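PDB 6CN7: aerobactin synthase IucC from Klebsiella pneumoniae, which probably catalyses the ATP-dependent joining of a second N-acetyl-N-hydroxylysine to the citryl intermediate, the step that completes the siderophore aerobactin. Local coordinates for residues D9-Q14 and A103-D108; R54-W59 and Q570-L575; L126-L131 and E365-M370; L233-D238 and E347-I352; Q306-D311 and S317-L322. The protein carries 5 engineered substitutions. All coordinates share one frame; numbering follows the deposited sequence.

Contact 1 (D9-Q14 and A103-D108)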
# COMPACT_ATOMS: atom_id res chain seq x y z
N ASP A 9 8.40 -28.57 -4.62
CA ASP A 9 8.02 -29.74 -3.83
C ASP A 9 8.83 -29.83 -2.55
O ASP A 9 8.30 -30.19 -1.49
CB ASP A 9 8.20 -31.01 -4.66
CG ASP A 9 7.93 -32.26 -3.86
OD1 ASP A 9 6.75 -32.51 -3.51
OD2 ASP A 9 8.89 -33.01 -3.57
N PHE A 10 10.13 -29.50 -2.62
CA PHE A 10 10.96 -29.55 -1.42
C PHE A 10 10.46 -28.56 -0.37
O PHE A 10 10.40 -28.88 0.82
CB PHE A 10 12.41 -29.26 -1.78
CG PHE A 10 13.34 -29.25 -0.59
CD1 PHE A 10 13.87 -30.43 -0.09
CD2 PHE A 10 13.69 -28.05 0.02
CE1 PHE A 10 14.72 -30.41 1.00
CE2 PHE A 10 14.54 -28.03 1.10
CZ PHE A 10 15.06 -29.22 1.59
N VAL A 11 10.11 -27.35 -0.80
CA VAL A 11 9.70 -26.32 0.16
C VAL A 11 8.34 -26.67 0.76
O VAL A 11 8.09 -26.40 1.94
CB VAL A 11 9.69 -24.94 -0.52
CG1 VAL A 11 9.17 -23.88 0.44
CG2 VAL A 11 11.09 -24.57 -0.97
N ASN A 12 7.45 -27.26 -0.03
CA ASN A 12 6.15 -27.66 0.50
C ASN A 12 6.28 -28.83 1.47
O ASN A 12 5.60 -28.86 2.50
CB ASN A 12 5.20 -28.03 -0.64
CG ASN A 12 4.35 -26.86 -1.10
OD1 ASN A 12 3.32 -26.55 -0.49
ND2 ASN A 12 4.78 -26.21 -2.17
N ARG A 13 7.16 -29.79 1.17
CA ARG A 13 7.36 -30.91 2.07
C ARG A 13 7.96 -30.45 3.40
O ARG A 13 7.50 -30.87 4.47
CB ARG A 13 8.26 -31.96 1.42
CG ARG A 13 7.57 -32.76 0.34
CD ARG A 13 8.43 -33.89 -0.20
NE ARG A 13 7.71 -34.64 -1.23
CZ ARG A 13 6.96 -35.71 -1.00
NH1 ARG A 13 6.82 -36.20 0.23
NH2 ARG A 13 6.34 -36.31 -2.01
N GLN A 14 8.97 -29.59 3.35
CA GLN A 14 9.57 -29.09 4.58
C GLN A 14 8.54 -28.37 5.44
O GLN A 14 8.52 -28.54 6.66
CB GLN A 14 10.74 -28.16 4.26
CG GLN A 14 11.88 -28.81 3.48
CD GLN A 14 12.70 -29.76 4.33
OE1 GLN A 14 12.70 -30.97 4.10
NE2 GLN A 14 13.43 -29.23 5.30
N ALA A 103 3.43 -16.32 1.54
CA ALA A 103 4.57 -15.47 1.85
C ALA A 103 5.74 -16.28 2.40
O ALA A 103 6.90 -15.96 2.13
CB ALA A 103 4.17 -14.39 2.85
N THR A 104 5.45 -17.34 3.16
CA THR A 104 6.51 -18.18 3.71
C THR A 104 7.16 -19.02 2.62
O THR A 104 8.39 -19.15 2.58
CB THR A 104 5.96 -19.07 4.83
OG1 THR A 104 5.41 -18.25 5.87
CG2 THR A 104 7.07 -19.94 5.42
N LEU A 105 6.35 -19.61 1.74
CA LEU A 105 6.91 -20.41 0.66
C LEU A 105 7.77 -19.57 -0.27
O LEU A 105 8.82 -20.02 -0.75
CB LEU A 105 5.79 -21.10 -0.12
CG LEU A 105 4.92 -22.08 0.68
CD1 LEU A 105 3.82 -22.65 -0.20
CD2 LEU A 105 5.76 -23.20 1.27
N LEU A 106 7.34 -18.34 -0.55
CA LEU A 106 8.15 -17.44 -1.36
C LEU A 106 9.51 -17.21 -0.72
O LEU A 106 10.54 -17.29 -1.38
CB LEU A 106 7.41 -16.11 -1.57
CG LEU A 106 6.26 -16.15 -2.59
CD1 LEU A 106 5.46 -14.86 -2.52
CD2 LEU A 106 6.79 -16.37 -4.00
N GLY A 107 9.52 -16.92 0.58
CA GLY A 107 10.78 -16.70 1.27
C GLY A 107 11.63 -17.96 1.33
O GLY A 107 12.85 -17.91 1.16
N ASP A 108 10.99 -19.11 1.57
CA ASP A 108 11.73 -20.37 1.60
C ASP A 108 12.32 -20.69 0.23
O ASP A 108 13.41 -21.27 0.15
CB ASP A 108 10.82 -21.50 2.08
CG ASP A 108 10.41 -21.34 3.53
OD1 ASP A 108 10.95 -20.44 4.21
OD2 ASP A 108 9.54 -22.11 3.99
O HOH W 1 9.67 -24.66 3.47
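V11 plants its CG1 methyl between two side chains of the facing helix, 3.3 Å from D108 CB and 3.6 Å from L105 CD2. The first distance is tight for two carbons. CG1 lies opposite the backbone N (chi1 176°), which turns this branch onto D108, while CG2 stays farther from the segment 103-108. L105 runs past V11 in the reverse direction; its other branch meets the amide of N12 from across, CD1 being 3.9 Å from N12 OD1. A water joins the backbone of one helix to the carboxylate of the other, donating to V11 O at 2.8 Å and to D108 OD2 at 2.6 Å. The elements are helices 4-25 and 91-114, packed steeply across each other, the two segments running at 125° to each other with their axes 9.9 Å apart; they belong to what is probably the thumb of the hand-like fold of this synthetase family. The second shell fixes the polar ends. D108 OD1 takes a salt bridge from K145, and the N12 amide is held by W8 O through ND2 and by A76 N through OD1. On the far flank of helix 4-25, R13 NE bonds D9 OD2 at 3.1 Å, in the guanidinium plane and on the syn side of the carboxylate. L106 packs on I236 of the second subunit.

Contact 2 (R54-W59 and Q570-L575)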
# COMPACT_ATOMS: atom_id res chain seq x y z
N ARG A 54 11.11 -39.52 17.56
CA ARG A 54 10.62 -38.61 18.58
C ARG A 54 11.76 -38.28 19.54
O ARG A 54 12.34 -39.17 20.15
CB ARG A 54 9.43 -39.21 19.34
CG ARG A 54 8.67 -38.18 20.16
CD ARG A 54 7.49 -38.79 20.92
NE ARG A 54 6.37 -39.14 20.06
CZ ARG A 54 5.49 -38.27 19.57
NH1 ARG A 54 5.60 -36.98 19.85
NH2 ARG A 54 4.50 -38.70 18.80
N GLY A 55 12.08 -36.99 19.66
CA GLY A 55 13.18 -36.54 20.48
C GLY A 55 12.82 -36.47 21.95
O GLY A 55 11.72 -36.82 22.39
N ILE A 56 13.79 -35.99 22.74
CA ILE A 56 13.66 -36.01 24.19
C ILE A 56 12.59 -35.05 24.69
O ILE A 56 12.11 -35.20 25.82
CB ILE A 56 15.01 -35.69 24.85
CG1 ILE A 56 14.95 -35.97 26.36
CG2 ILE A 56 15.42 -34.24 24.60
CD1 ILE A 56 16.30 -35.98 27.04
N TRP A 57 12.20 -34.06 23.89
CA TRP A 57 11.14 -33.15 24.29
C TRP A 57 9.74 -33.69 24.00
O TRP A 57 8.76 -33.08 24.44
CB TRP A 57 11.31 -31.80 23.58
CG TRP A 57 12.49 -31.03 24.08
CD1 TRP A 57 13.73 -30.98 23.53
CD2 TRP A 57 12.53 -30.20 25.25
NE1 TRP A 57 14.55 -30.16 24.28
CE2 TRP A 57 13.83 -29.67 25.34
CE3 TRP A 57 11.59 -29.85 26.22
CZ2 TRP A 57 14.22 -28.81 26.37
CZ3 TRP A 57 11.98 -29.00 27.24
CH2 TRP A 57 13.28 -28.49 27.30
N GLY A 58 9.63 -34.81 23.30
CA GLY A 58 8.36 -35.27 22.80
C GLY A 58 8.00 -34.74 21.44
O GLY A 58 6.87 -34.96 20.98
N TRP A 59 8.92 -34.06 20.77
CA TRP A 59 8.68 -33.43 19.48
C TRP A 59 9.27 -34.29 18.37
O TRP A 59 10.41 -34.75 18.49
CB TRP A 59 9.28 -32.02 19.46
CG TRP A 59 9.29 -31.37 18.13
CD1 TRP A 59 8.21 -31.01 17.39
CD2 TRP A 59 10.45 -30.97 17.38
NE1 TRP A 59 8.62 -30.42 16.21
CE2 TRP A 59 9.99 -30.38 16.19
CE3 TRP A 59 11.82 -31.06 17.60
CZ2 TRP A 59 10.85 -29.89 15.22
CZ3 TRP A 59 12.68 -30.57 16.64
CH2 TRP A 59 12.19 -29.99 15.46
N GLN A 570 7.57 -33.89 30.24
CA GLN A 570 8.75 -34.28 31.00
C GLN A 570 9.90 -33.31 30.78
O GLN A 570 10.12 -32.82 29.67
CB GLN A 570 9.18 -35.69 30.61
CG GLN A 570 8.30 -36.78 31.20
CD GLN A 570 8.78 -38.18 30.85
OE1 GLN A 570 9.63 -38.36 29.99
NE2 GLN A 570 8.23 -39.17 31.53
N ASN A 571 10.63 -33.04 31.86
CA ASN A 571 11.74 -32.09 31.82
C ASN A 571 13.02 -32.82 31.46
O ASN A 571 13.47 -33.68 32.23
CB ASN A 571 11.89 -31.41 33.17
CG ASN A 571 12.99 -30.37 33.18
OD1 ASN A 571 13.63 -30.11 32.16
ND2 ASN A 571 13.21 -29.75 34.33
N PRO A 572 13.65 -32.52 30.31
CA PRO A 572 14.91 -33.21 29.97
C PRO A 572 16.01 -33.05 31.01
O PRO A 572 16.83 -33.96 31.16
CB PRO A 572 15.30 -32.57 28.63
CG PRO A 572 14.01 -32.14 28.04
CD PRO A 572 13.16 -31.69 29.20
N LEU A 573 16.06 -31.92 31.73
CA LEU A 573 17.09 -31.76 32.75
C LEU A 573 16.91 -32.76 33.88
O LEU A 573 17.90 -33.20 34.48
CB LEU A 573 17.06 -30.33 33.30
CG LEU A 573 17.83 -29.28 32.49
CD1 LEU A 573 17.25 -29.14 31.09
CD2 LEU A 573 17.81 -27.94 33.21
N TRP A 574 15.67 -33.13 34.19
CA TRP A 574 15.40 -34.14 35.21
C TRP A 574 15.53 -35.54 34.64
O TRP A 574 16.01 -36.45 35.32
CB TRP A 574 13.99 -33.92 35.78
CG TRP A 574 13.56 -34.88 36.84
CD1 TRP A 574 13.76 -34.77 38.18
CD2 TRP A 574 12.81 -36.09 36.65
NE1 TRP A 574 13.20 -35.84 38.84
CE2 TRP A 574 12.61 -36.67 37.92
CE3 TRP A 574 12.30 -36.75 35.52
CZ2 TRP A 574 11.92 -37.86 38.10
CZ3 TRP A 574 11.61 -37.94 35.70
CH2 TRP A 574 11.43 -38.48 36.98
N LEU A 575 15.12 -35.72 33.38
CA LEU A 575 15.13 -37.04 32.75
C LEU A 575 16.55 -37.53 32.52
O LEU A 575 16.82 -38.73 32.66
CB LEU A 575 14.34 -36.97 31.44
CG LEU A 575 14.06 -38.26 30.66
CD1 LEU A 575 13.32 -39.28 31.51
CD2 LEU A 575 13.24 -37.91 29.43
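P572 lays its ring on the indole of W57 as a bump on a flat plate. CG stands 3.5 Å from the centroid of the W57 six-membered ring and only 4° off its normal, a CH-pi contact centred on the face. CD settles beside it over the outer rim, 3.5 Å from W57 CZ3. The proline is thus seated by one edge of its own ring, the two groups crossing at about a right angle. I56 fills the neighbouring hollow between P572 and L575: with CG1 extended opposite the backbone N (chi1 -169°), its CD1 reaches 3.9 Å from P572 CB, and CG1 slides past L575 CD2 at 4.0 Å. I56 and the W57 plate both belong to the tip of the beta hairpin joining strands 46-54 and 60-62, a type I turn from G55 to G58 in which G58, at positive phi, forms the G1 bulge and G55 N donates to W59 O. R54 NH1 also bonds G58 O, coming from above the carbonyl plane. P572 and L575 come from the first turn of helix 572-575, where N571 is the N-cap and its OD1 accepts from L573 N at 3.1 Å. Helices 475-499 and 505-521 close round the indole: W57 NE1 is hydrogen-bonded to Y509 OH, and its ring touches F487 and V488, while Y509 also packs on I56 and P572.

Contact 3 (L126-L131 and E365-M370)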
# COMPACT_ATOMS: atom_id res chain seq x y z
N LEU A 126 30.29 -16.46 5.64
CA LEU A 126 29.66 -15.29 5.05
C LEU A 126 29.84 -14.08 5.96
O LEU A 126 30.12 -14.19 7.16
CB LEU A 126 28.17 -15.52 4.82
CG LEU A 126 27.75 -16.32 3.58
CD1 LEU A 126 28.20 -17.71 3.74
CD2 LEU A 126 26.25 -16.30 3.42
N ASP A 127 29.66 -12.90 5.37
CA ASP A 127 29.51 -11.69 6.17
C ASP A 127 28.40 -11.89 7.19
O ASP A 127 27.35 -12.45 6.89
CB ASP A 127 29.18 -10.50 5.26
CG ASP A 127 28.95 -9.22 6.04
OD1 ASP A 127 29.92 -8.66 6.57
OD2 ASP A 127 27.78 -8.78 6.12
N ALA A 128 28.66 -11.45 8.43
CA ALA A 128 27.71 -11.67 9.51
C ALA A 128 26.31 -11.21 9.13
O ALA A 128 25.32 -11.89 9.43
CB ALA A 128 28.18 -10.95 10.77
N ASP A 129 26.20 -10.07 8.44
CA ASP A 129 24.89 -9.54 8.09
C ASP A 129 24.21 -10.37 7.01
O ASP A 129 22.98 -10.49 7.01
CB ASP A 129 25.02 -8.09 7.63
CG ASP A 129 25.52 -7.17 8.74
OD1 ASP A 129 25.24 -7.45 9.92
OD2 ASP A 129 26.19 -6.16 8.42
N ARG A 130 24.98 -10.95 6.09
CA ARG A 130 24.38 -11.79 5.07
C ARG A 130 23.92 -13.12 5.65
O ARG A 130 22.87 -13.64 5.28
CB ARG A 130 25.36 -12.01 3.92
CG ARG A 130 24.86 -12.95 2.83
CD ARG A 130 23.50 -12.56 2.29
NE ARG A 130 23.47 -11.18 1.80
CZ ARG A 130 23.68 -10.82 0.54
NH1 ARG A 130 23.63 -9.53 0.21
NH2 ARG A 130 23.94 -11.72 -0.39
N LEU A 131 24.71 -13.69 6.57
CA LEU A 131 24.32 -14.94 7.20
C LEU A 131 23.01 -14.77 7.97
O LEU A 131 22.12 -15.62 7.89
CB LEU A 131 25.43 -15.44 8.13
CG LEU A 131 25.13 -16.70 8.94
CD1 LEU A 131 24.76 -17.87 8.04
CD2 LEU A 131 26.33 -17.06 9.82
N GLU A 365 36.59 -11.03 16.26
CA GLU A 365 35.30 -11.55 16.67
C GLU A 365 34.24 -11.30 15.60
O GLU A 365 34.28 -10.30 14.88
CB GLU A 365 34.85 -10.91 17.99
CG GLU A 365 35.49 -11.52 19.22
CD GLU A 365 35.05 -10.83 20.50
OE1 GLU A 365 34.49 -9.72 20.42
OE2 GLU A 365 35.25 -11.42 21.59
N SER A 366 33.29 -12.23 15.51
CA SER A 366 32.19 -12.10 14.57
C SER A 366 30.87 -12.42 15.26
O SER A 366 30.79 -13.39 16.02
CB SER A 366 32.37 -13.02 13.36
OG SER A 366 31.29 -12.87 12.46
N PRO A 367 29.82 -11.65 15.00
CA PRO A 367 28.52 -11.93 15.60
C PRO A 367 27.69 -12.91 14.78
O PRO A 367 27.71 -12.90 13.55
CB PRO A 367 27.85 -10.55 15.63
CG PRO A 367 28.37 -9.90 14.40
CD PRO A 367 29.78 -10.40 14.21
N ILE A 368 26.96 -13.77 15.49
CA ILE A 368 25.93 -14.60 14.89
C ILE A 368 24.74 -14.64 15.84
O ILE A 368 24.89 -14.50 17.06
CB ILE A 368 26.42 -16.04 14.60
CG1 ILE A 368 26.72 -16.80 15.90
CG2 ILE A 368 27.64 -16.01 13.69
CD1 ILE A 368 26.95 -18.28 15.70
N LEU A 369 23.55 -14.81 15.27
CA LEU A 369 22.39 -15.13 16.08
C LEU A 369 22.47 -16.59 16.51
O LEU A 369 22.93 -17.45 15.75
CB LEU A 369 21.10 -14.88 15.31
CG LEU A 369 20.85 -13.44 14.87
CD1 LEU A 369 19.53 -13.33 14.14
CD2 LEU A 369 20.88 -12.48 16.06
N MET A 370 22.05 -16.86 17.74
CA MET A 370 22.10 -18.24 18.23
C MET A 370 21.23 -19.15 17.38
O MET A 370 21.50 -20.35 17.28
CB MET A 370 21.66 -18.29 19.69
CG MET A 370 21.86 -19.66 20.31
SD MET A 370 21.83 -19.64 22.11
CE MET A 370 21.92 -21.39 22.45
O HOH W 2 25.69 -13.21 11.45
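S366 swings OG opposite its backbone N (chi1 -180°), which leaves this hydroxyl 4.0 Å from the methyl of A128, CB. L131 likewise has CG trans to N (chi1 176°), carrying CD2 out to I368 CG2 at 4.2 Å, a loose touch between methyls. The motif is a helix N-terminus set against an edge strand: helix 128-133 begins here, and strand 366-369 is an outermost strand of a mixed four-stranded sheet, its other side hydrogen-bonded to strand 428-433 through pairs such as S366 with M432 and I368 with L430. A128 has the largest share of the contact. Its CB points at the strand and rests 3.4 Å from P367 O, with the proline ring alongside, CG 3.8 Å away, so one methyl meets both a carbonyl oxygen and a ring. The helix start that presents A128 is built by D127, the N-cap residue: D127 OD2 accepts a weak bond from D129 N, and D127 O receives L131 N at 2.9 Å. On the side of I368 and L131 the packing is continued by Y387 of helix 383-391, which both residues touch. P367 also packs on T429 of strand 428-433. The side chain of S366 also lies about 3 Å from a bound MES molecule, probably a buffer component of the crystallisation liquor. A water donates to P367 O at 2.9 Å, but its 2.4 Å approach to A128 O is too short to trust, leaving the water bridge between these two carbonyls doubtful.

Contact 4 (L233-D238 and E347-I352)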
# COMPACT_ATOMS: atom_id res chain seq x y z
N LEU A 233 -0.78 8.38 4.22
CA LEU A 233 -2.24 8.33 4.17
C LEU A 233 -2.89 8.67 5.50
O LEU A 233 -3.73 9.58 5.56
CB LEU A 233 -2.68 6.93 3.71
CG LEU A 233 -4.19 6.66 3.64
CD1 LEU A 233 -4.86 7.59 2.65
CD2 LEU A 233 -4.44 5.20 3.27
N ASP A 234 -2.51 7.98 6.57
CA ASP A 234 -3.17 8.17 7.86
C ASP A 234 -2.94 9.58 8.41
O ASP A 234 -3.81 10.10 9.12
CB ASP A 234 -2.68 7.13 8.86
CG ASP A 234 -3.02 5.71 8.44
OD1 ASP A 234 -3.74 5.54 7.43
OD2 ASP A 234 -2.56 4.76 9.10
N PHE A 235 -1.80 10.20 8.11
CA PHE A 235 -1.50 11.54 8.58
C PHE A 235 -1.49 12.56 7.44
O PHE A 235 -0.79 13.56 7.50
CB PHE A 235 -0.16 11.55 9.32
CG PHE A 235 -0.10 10.59 10.47
CD1 PHE A 235 -0.65 10.93 11.70
CD2 PHE A 235 0.49 9.35 10.33
CE1 PHE A 235 -0.60 10.04 12.76
CE2 PHE A 235 0.54 8.46 11.39
CZ PHE A 235 -0.01 8.81 12.60
N ILE A 236 -2.29 12.30 6.40
CA ILE A 236 -2.36 13.21 5.27
C ILE A 236 -2.86 14.58 5.71
O ILE A 236 -2.47 15.61 5.14
CB ILE A 236 -3.24 12.61 4.16
CG1 ILE A 236 -3.15 13.45 2.89
CG2 ILE A 236 -4.69 12.49 4.63
CD1 ILE A 236 -3.77 12.79 1.67
N ALA A 237 -3.74 14.63 6.71
CA ALA A 237 -4.22 15.91 7.21
C ALA A 237 -3.08 16.74 7.78
O ALA A 237 -2.95 17.93 7.49
CB ALA A 237 -5.31 15.70 8.26
N ASP A 238 -2.23 16.11 8.59
CA ASP A 238 -1.07 16.82 9.14
C ASP A 238 -0.13 17.29 8.04
O ASP A 238 0.48 18.35 8.17
CB ASP A 238 -0.34 15.91 10.13
CG ASP A 238 -1.12 15.68 11.41
OD1 ASP A 238 -1.88 16.59 11.82
OD2 ASP A 238 -0.99 14.60 12.00
N GLU A 347 2.75 5.38 18.50
CA GLU A 347 3.11 4.06 17.99
C GLU A 347 3.65 4.15 16.57
O GLU A 347 4.58 3.41 16.21
CB GLU A 347 1.91 3.12 18.05
N MET A 348 3.10 5.05 15.76
CA MET A 348 3.38 5.05 14.33
C MET A 348 4.52 5.97 13.92
O MET A 348 5.11 5.76 12.85
CB MET A 348 2.11 5.43 13.56
CG MET A 348 0.95 4.49 13.79
SD MET A 348 -0.55 4.97 12.91
CE MET A 348 -0.08 4.62 11.22
N LEU A 349 4.84 6.98 14.73
CA LEU A 349 5.89 7.94 14.40
C LEU A 349 6.90 7.97 15.53
O LEU A 349 6.57 8.34 16.66
CB LEU A 349 5.31 9.33 14.16
CG LEU A 349 4.47 9.49 12.89
CD1 LEU A 349 3.73 10.81 12.90
CD2 LEU A 349 5.36 9.40 11.66
N GLY A 350 8.14 7.58 15.23
CA GLY A 350 9.18 7.54 16.23
C GLY A 350 10.42 6.86 15.69
O GLY A 350 10.43 6.35 14.56
N VAL A 351 11.46 6.87 16.51
CA VAL A 351 12.74 6.26 16.14
C VAL A 351 13.44 5.80 17.41
O VAL A 351 13.34 6.44 18.46
CB VAL A 351 13.62 7.24 15.35
CG1 VAL A 351 13.94 8.48 16.18
CG2 VAL A 351 14.91 6.56 14.89
N ILE A 352 14.15 4.68 17.30
CA ILE A 352 14.98 4.15 18.38
C ILE A 352 16.34 3.83 17.80
O ILE A 352 16.44 3.18 16.75
CB ILE A 352 14.36 2.90 19.03
CG1 ILE A 352 13.02 3.25 19.69
CG2 ILE A 352 15.32 2.29 20.05
CD1 ILE A 352 12.23 2.04 20.14
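D234 and F235 lie at a break between helices 224-234 and 236-241, and they face M348 and L349, where helix 344-348 gives way to strand 350-355; the nearest CA atoms, of D234 and M348, are 9.7 Å apart. The joint therefore brings together the one-residue break between two helices, with F235 as N-cap of the second, and a helix-to-strand turn, bordering the large antiparallel sheet of what is probably the fingers region of the fold. F235 and M348 bridge most of the gap. F235 turns its ring toward the 347-352 segment, where L349 CD1 sits over one face, 4.2 Å from the centroid and 7° off the normal, a CH-pi contact. M348 makes a Met-aromatic contact with the same ring, SD 3.9 Å from F235 CZ, approaching obliquely. M244 of strand 244-250 packs on both F235 and L349, and Y345 also meets the phenyl ring. Beyond the break, A237 packs on Y102 of the second subunit. M348 is bent at its last torsion (chi3 71°), which folds the terminal methyl back toward the aspartate and leaves CE 3.3 Å from D234 OD2.

Contact 5 (Q306-D311 and S317-L322)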
# COMPACT_ATOMS: atom_id res chain seq x y z
N GLN A 306 24.81 -1.48 34.40
CA GLN A 306 25.47 -1.35 35.70
C GLN A 306 25.48 -2.68 36.45
O GLN A 306 26.45 -2.97 37.17
CB GLN A 306 24.77 -0.28 36.53
N VAL A 307 24.44 -3.49 36.30
CA VAL A 307 24.38 -4.78 36.99
C VAL A 307 25.43 -5.73 36.43
O VAL A 307 26.18 -6.36 37.18
CB VAL A 307 22.97 -5.38 36.89
CG1 VAL A 307 22.93 -6.78 37.50
CG2 VAL A 307 21.96 -4.48 37.59
N PHE A 308 25.50 -5.83 35.10
CA PHE A 308 26.46 -6.73 34.47
C PHE A 308 27.90 -6.29 34.72
O PHE A 308 28.81 -7.13 34.74
CB PHE A 308 26.19 -6.83 32.97
CG PHE A 308 25.03 -7.72 32.62
CD1 PHE A 308 23.89 -7.74 33.42
CD2 PHE A 308 25.08 -8.54 31.51
CE1 PHE A 308 22.83 -8.57 33.10
CE2 PHE A 308 24.01 -9.36 31.19
CZ PHE A 308 22.89 -9.37 31.99
N ALA A 309 28.13 -4.99 34.91
CA ALA A 309 29.47 -4.51 35.20
C ALA A 309 29.87 -4.80 36.64
O ALA A 309 31.03 -5.12 36.91
CB ALA A 309 29.56 -3.01 34.92
N THR A 310 28.92 -4.69 37.57
CA THR A 310 29.22 -4.88 38.99
C THR A 310 29.26 -6.35 39.36
O THR A 310 30.22 -6.83 39.96
CB THR A 310 28.19 -4.14 39.83
OG1 THR A 310 28.28 -2.73 39.58
CG2 THR A 310 28.40 -4.39 41.32
N ASP A 311 28.20 -7.09 39.01
CA ASP A 311 28.08 -8.48 39.42
C ASP A 311 29.24 -9.31 38.87
O ASP A 311 29.49 -9.33 37.66
CB ASP A 311 26.75 -9.04 38.93
CG ASP A 311 26.49 -10.44 39.45
OD1 ASP A 311 26.95 -11.40 38.81
OD2 ASP A 311 25.83 -10.57 40.50
N SER A 317 31.17 -13.97 32.97
CA SER A 317 30.58 -14.62 31.81
C SER A 317 30.88 -13.87 30.52
O SER A 317 30.80 -14.47 29.44
CB SER A 317 29.07 -14.76 31.97
OG SER A 317 28.43 -13.50 31.83
N GLY A 318 31.21 -12.59 30.61
CA GLY A 318 31.44 -11.77 29.43
C GLY A 318 30.20 -11.16 28.83
O GLY A 318 30.31 -10.41 27.85
N ALA A 319 29.02 -11.45 29.38
CA ALA A 319 27.77 -10.99 28.78
C ALA A 319 27.78 -9.48 28.59
O ALA A 319 28.22 -8.72 29.46
CB ALA A 319 26.58 -11.40 29.65
N VAL A 320 27.28 -9.04 27.44
CA VAL A 320 27.25 -7.63 27.07
C VAL A 320 25.80 -7.18 26.93
O VAL A 320 24.96 -7.92 26.41
CB VAL A 320 28.02 -7.37 25.75
CG1 VAL A 320 27.89 -5.91 25.32
CG2 VAL A 320 29.48 -7.76 25.91
N ILE A 321 25.52 -5.97 27.39
CA ILE A 321 24.21 -5.35 27.27
C ILE A 321 24.31 -4.25 26.23
O ILE A 321 24.92 -3.20 26.48
CB ILE A 321 23.72 -4.79 28.62
CG1 ILE A 321 23.51 -5.92 29.63
CG2 ILE A 321 22.44 -3.97 28.44
CD1 ILE A 321 22.39 -6.89 29.27
N LEU A 322 23.73 -4.48 25.06
CA LEU A 322 23.67 -3.45 24.02
C LEU A 322 22.60 -2.44 24.39
O LEU A 322 21.45 -2.80 24.65
CB LEU A 322 23.39 -4.08 22.66
CG LEU A 322 24.48 -5.04 22.16
CD1 LEU A 322 24.05 -5.74 20.89
CD2 LEU A 322 25.79 -4.30 21.93
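Behind F308, which reaches across to A319 and I321, the carbonyl oxygen of Q306 is gripped twice by T310. T310 OG1 donates at 3.0 Å, tilted 23° from the carbonyl plane, and T310 N bonds at 3.0 Å from the opposite face of that plane, so the last turn of helix 291-310 is held by both side chain and backbone. The contact itself is apolar and turns on one ring. I321 crosses F308 at about a right angle and lays its chain over one face: I321 CG1 is 3.8 Å from the ring centroid, a CH-pi contact shifted toward the rim, while CD1 reaches 3.5 Å from F308 CE2. A319 CB meets the same corner of the ring, 3.6 Å from CE2, but obliquely. F308 holds CG opposite its carbonyl carbon (chi1 -78°), which directs the phenyl toward the strand. A319 itself is set by an ST turn, S317 OG accepting from A319 N at 3.2 Å along a nearly straight bond, with G318 at positive phi between them. At the end of helix 291-310, D311 OD2 draws R416 by a salt bridge and H412 and Y417 by hydrogen bonds, all from helix 395-417. That helix also packs L413 against F308 and P409 against A319, L314 of helix 312-317 touches the ring too, and strand 320-321 runs parallel to strand 436-442, whose L442 borders F308.

Contacts 1 and 5 are buried, contacts 2, 3 and 4 partly so, and contact 3 lies nearest the chain's centre. Contacts 3 and 5 reach the same mixed sheet at its two outermost strands, 366-369 and 320-321, their centres 22 Å apart. Contacts 2, 4 and 5 each rest on an aromatic ring with an aliphatic group over its face, whereas 1 and 3 rest on methyl groups; in 1 a water also joins a carbonyl to a carboxylate. The centres of contacts 1 and 4 are 35 Å apart within a chain, yet segments of the two meet across the dimer. Contact 2 brings the chain's last helix to an early hairpin, enclosing contacts 3, 4 and 5 in sequence.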